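Long-range contact in 2-dehydropantoate 2-reductase (Enterococcus faecium DO, PDB 5X20), which probably catalyses the NADPH-dependent reduction of ketopantoate to pantoate, the second step in making (R)-pantoate for pantothenate biosynthesis: residues F15-H20 with L44-N49. Numbering follows the deposited sequence.
Sequences FGLMLH and LQANFN
L17 reaches from helix 10-21 to three residues of strand 44-48: L44, A46 and F48. CG of L17 lies 4.0 Å from CD2 of L44. The CD1 methyl of L17 goes further, to 3.8 Å from CB of A46. The same methyl meets the F48 ring obliquely, with CD1 of L17 3.8 Å from CD2 of F48.

M18 crosses the F48 side chain at about a right angle. Its CG packs at the ring edge, 3.8 Å from CZ of F48. SD of M18 lies obliquely to the F48 ring, 5.4 Å from its centroid and 70° off the normal, a Met-aromatic contact. In F48, CG is anti to the backbone N (chi1 -160°), which sends the ring out from the strand to the helix. The F48 side chain also touches R14 and Q21 of the same helix.

The axes of segments 15-20 and 44-48 cross at 93° and come no closer than 10.7 Å. Side chains alone bridge that gap. L141 of strand 138-141 touches both L17 and F48. The contact thus packs the helix that starts in what is probably the Rossmann-type glycine-rich motif against the small four-stranded sheet. No hydrogen bond links the two segments, so their direct association rests on apolar packing and the sulfur-ring contact.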
ATOM      1  N   PHE A  15      -7.113  -5.596  31.116  1.00 30.08           N
ATOM      2  CA  PHE A  15      -8.387  -5.540  31.834  1.00 28.40           C
ATOM      3  C   PHE A  15      -8.411  -6.530  33.029  1.00 30.32           C
ATOM      4  O   PHE A  15      -8.855  -6.176  34.123  1.00 32.40           O
ATOM      5  CB  PHE A  15      -9.546  -5.809  30.882  1.00 27.69           C
ATOM      6  CG  PHE A  15     -10.010  -4.565  30.141  1.00 25.63           C
ATOM      7  CD1 PHE A  15      -9.136  -3.862  29.312  1.00 24.98           C
ATOM      8  CD2 PHE A  15     -11.316  -4.132  30.248  1.00 23.44           C
ATOM      9  CE1 PHE A  15      -9.573  -2.737  28.609  1.00 24.34           C
ATOM     10  CE2 PHE A  15     -11.754  -3.009  29.587  1.00 23.63           C
ATOM     11  CZ  PHE A  15     -10.874  -2.281  28.783  1.00 23.85           C
ATOM     12  N   GLY A  16      -7.909  -7.746  32.828  1.00 29.57           N
ATOM     13  CA  GLY A  16      -7.838  -8.744  33.864  1.00 32.37           C
ATOM     14  C   GLY A  16      -6.997  -8.295  35.055  1.00 35.60           C
ATOM     15  O   GLY A  16      -7.399  -8.448  36.198  1.00 35.21           O
ATOM     16  N   LEU A  17      -5.830  -7.757  34.748  1.00 35.46           N
ATOM     17  CA  LEU A  17      -4.930  -7.258  35.758  1.00 36.81           C
ATOM     18  C   LEU A  17      -5.616  -6.160  36.578  1.00 37.76           C
ATOM     19  O   LEU A  17      -5.667  -6.235  37.806  1.00 36.18           O
ATOM     20  CB  LEU A  17      -3.713  -6.643  35.071  1.00 35.17           C
ATOM     21  CG  LEU A  17      -2.337  -7.289  35.216  1.00 39.62           C
ATOM     22  CD1 LEU A  17      -1.272  -6.208  35.120  1.00 40.40           C
ATOM     23  CD2 LEU A  17      -2.216  -8.047  36.529  1.00 43.14           C
ATOM     24  N   MET A  18      -6.128  -5.134  35.895  1.00 36.86           N
ATOM     25  CA  MET A  18      -6.788  -4.015  36.572  1.00 37.45           C
ATOM     26  C   MET A  18      -8.002  -4.462  37.347  1.00 37.81           C
ATOM     27  O   MET A  18      -8.180  -4.034  38.484  1.00 45.60           O
ATOM     28  CB  MET A  18      -7.150  -2.909  35.577  1.00 34.52           C
ATOM     29  CG  MET A  18      -5.916  -2.215  35.064  1.00 33.14           C
ATOM     30  SD  MET A  18      -6.115  -1.120  33.636  1.00 33.75           S
ATOM     31  CE  MET A  18      -6.791   0.321  34.425  1.00 36.87           C
ATOM     32  N   LEU A  19      -8.800  -5.369  36.786  1.00 36.87           N
ATOM     33  CA  LEU A  19      -9.954  -5.860  37.512  1.00 38.31           C
ATOM     34  C   LEU A  19      -9.552  -6.695  38.741  1.00 42.95           C
ATOM     35  O   LEU A  19     -10.193  -6.620  39.802  1.00 46.74           O
ATOM     36  CB  LEU A  19     -10.871  -6.659  36.616  1.00 37.37           C
ATOM     37  CG  LEU A  19     -11.638  -5.795  35.627  1.00 37.89           C
ATOM     38  CD1 LEU A  19     -12.128  -6.666  34.465  1.00 38.09           C
ATOM     39  CD2 LEU A  19     -12.805  -5.050  36.264  1.00 36.12           C
ATOM     40  N   HIS A  20      -8.467  -7.447  38.618  1.00 44.36           N
ATOM     41  CA  HIS A  20      -7.941  -8.236  39.729  1.00 46.90           C
ATOM     42  C   HIS A  20      -7.357  -7.340  40.837  1.00 50.18           C
ATOM     43  O   HIS A  20      -7.577  -7.589  42.011  1.00 52.67           O
ATOM     44  CB  HIS A  20      -6.898  -9.220  39.207  1.00 42.65           C
ATOM     45  CG  HIS A  20      -6.096  -9.909  40.267  1.00 47.11           C
ATOM     46  ND1 HIS A  20      -6.518 -11.085  40.865  1.00 47.63           N
ATOM     47  CD2 HIS A  20      -4.876  -9.629  40.793  1.00 45.74           C
ATOM     48  CE1 HIS A  20      -5.597 -11.490  41.723  1.00 45.69           C
ATOM     49  NE2 HIS A  20      -4.598 -10.617  41.703  1.00 47.56           N
ATOM     50  N   LEU A  44       1.139 -13.871  35.351  1.00 36.52           N
ATOM     51  CA  LEU A  44       1.176 -12.824  34.342  1.00 36.47           C
ATOM     52  C   LEU A  44       2.142 -11.726  34.732  1.00 34.21           C
ATOM     53  O   LEU A  44       1.995 -11.107  35.775  1.00 38.04           O
ATOM     54  CB  LEU A  44      -0.211 -12.204  34.167  1.00 35.61           C
ATOM     55  CG  LEU A  44      -0.336 -11.058  33.169  1.00 36.33           C
ATOM     56  CD1 LEU A  44       0.099 -11.443  31.778  1.00 36.09           C
ATOM     57  CD2 LEU A  44      -1.787 -10.625  33.148  1.00 39.19           C
ATOM     58  N   GLN A  45       3.127 -11.483  33.890  1.00 34.78           N
ATOM     59  CA  GLN A  45       4.099 -10.420  34.133  1.00 37.05           C
ATOM     60  C   GLN A  45       3.848  -9.194  33.235  1.00 36.03           C
ATOM     61  O   GLN A  45       3.573  -9.308  32.013  1.00 32.21           O
ATOM     62  CB  GLN A  45       5.506 -10.927  33.898  1.00 39.05           C
ATOM     63  CG  GLN A  45       5.643 -12.390  34.207  1.00 44.16           C
ATOM     64  CD  GLN A  45       7.024 -12.831  34.643  1.00 47.05           C
ATOM     65  OE1 GLN A  45       7.211 -13.202  35.789  1.00 56.17           O
ATOM     66  NE2 GLN A  45       7.962 -12.890  33.713  1.00 48.15           N
ATOM     67  N   ALA A  46       3.892  -8.024  33.859  1.00 33.58           N
ATOM     68  CA  ALA A  46       3.599  -6.784  33.170  1.00 33.95           C
ATOM     69  C   ALA A  46       4.622  -5.707  33.506  1.00 32.31           C
ATOM     70  O   ALA A  46       4.987  -5.525  34.654  1.00 31.58           O
ATOM     71  CB  ALA A  46       2.208  -6.301  33.529  1.00 33.33           C
ATOM     72  N   ASN A  47       5.077  -5.006  32.484  1.00 30.23           N
ATOM     73  CA  ASN A  47       5.617  -3.699  32.700  1.00 31.44           C
ATOM     74  C   ASN A  47       4.397  -2.803  32.756  1.00 32.60           C
ATOM     75  O   ASN A  47       3.829  -2.455  31.724  1.00 29.50           O
ATOM     76  CB  ASN A  47       6.579  -3.290  31.593  1.00 29.39           C
ATOM     77  CG  ASN A  47       7.180  -1.917  31.818  1.00 29.13           C
ATOM     78  OD1 ASN A  47       6.775  -1.169  32.713  1.00 30.26           O
ATOM     79  ND2 ASN A  47       8.112  -1.560  30.975  1.00 27.04           N
ATOM     80  N   PHE A  48       3.978  -2.460  33.967  1.00 33.87           N
ATOM     81  CA  PHE A  48       2.777  -1.663  34.155  1.00 34.07           C
ATOM     82  C   PHE A  48       3.123  -0.231  34.543  1.00 32.93           C
ATOM     83  O   PHE A  48       3.435   0.060  35.697  1.00 35.64           O
ATOM     84  CB  PHE A  48       1.874  -2.312  35.220  1.00 37.65           C
ATOM     85  CG  PHE A  48       0.429  -1.867  35.180  1.00 39.26           C
ATOM     86  CD1 PHE A  48       0.036  -0.750  34.457  1.00 39.58           C
ATOM     87  CD2 PHE A  48      -0.538  -2.572  35.884  1.00 45.03           C
ATOM     88  CE1 PHE A  48      -1.292  -0.353  34.436  1.00 42.23           C
ATOM     89  CE2 PHE A  48      -1.865  -2.180  35.866  1.00 46.09           C
ATOM     90  CZ  PHE A  48      -2.243  -1.067  35.141  1.00 42.67           C
ATOM     91  N   ASN A  49       3.067   0.656  33.557  1.00 31.66           N
ATOM     92  CA  ASN A  49       3.441   2.055  33.734  1.00 31.40           C
ATOM     93  C   ASN A  49       4.851   2.228  34.268  1.00 30.73           C
ATOM     94  O   ASN A  49       5.130   3.214  34.901  1.00 32.04           O
ATOM     95  CB  ASN A  49       2.424   2.755  34.611  1.00 31.50           C
ATOM     96  CG  ASN A  49       1.054   2.770  33.947  1.00 35.16           C
ATOM     97  OD1 ASN A  49       0.944   2.961  32.743  1.00 37.18           O
ATOM     98  ND2 ASN A  49       0.013   2.517  34.706  1.00 35.56           N
TER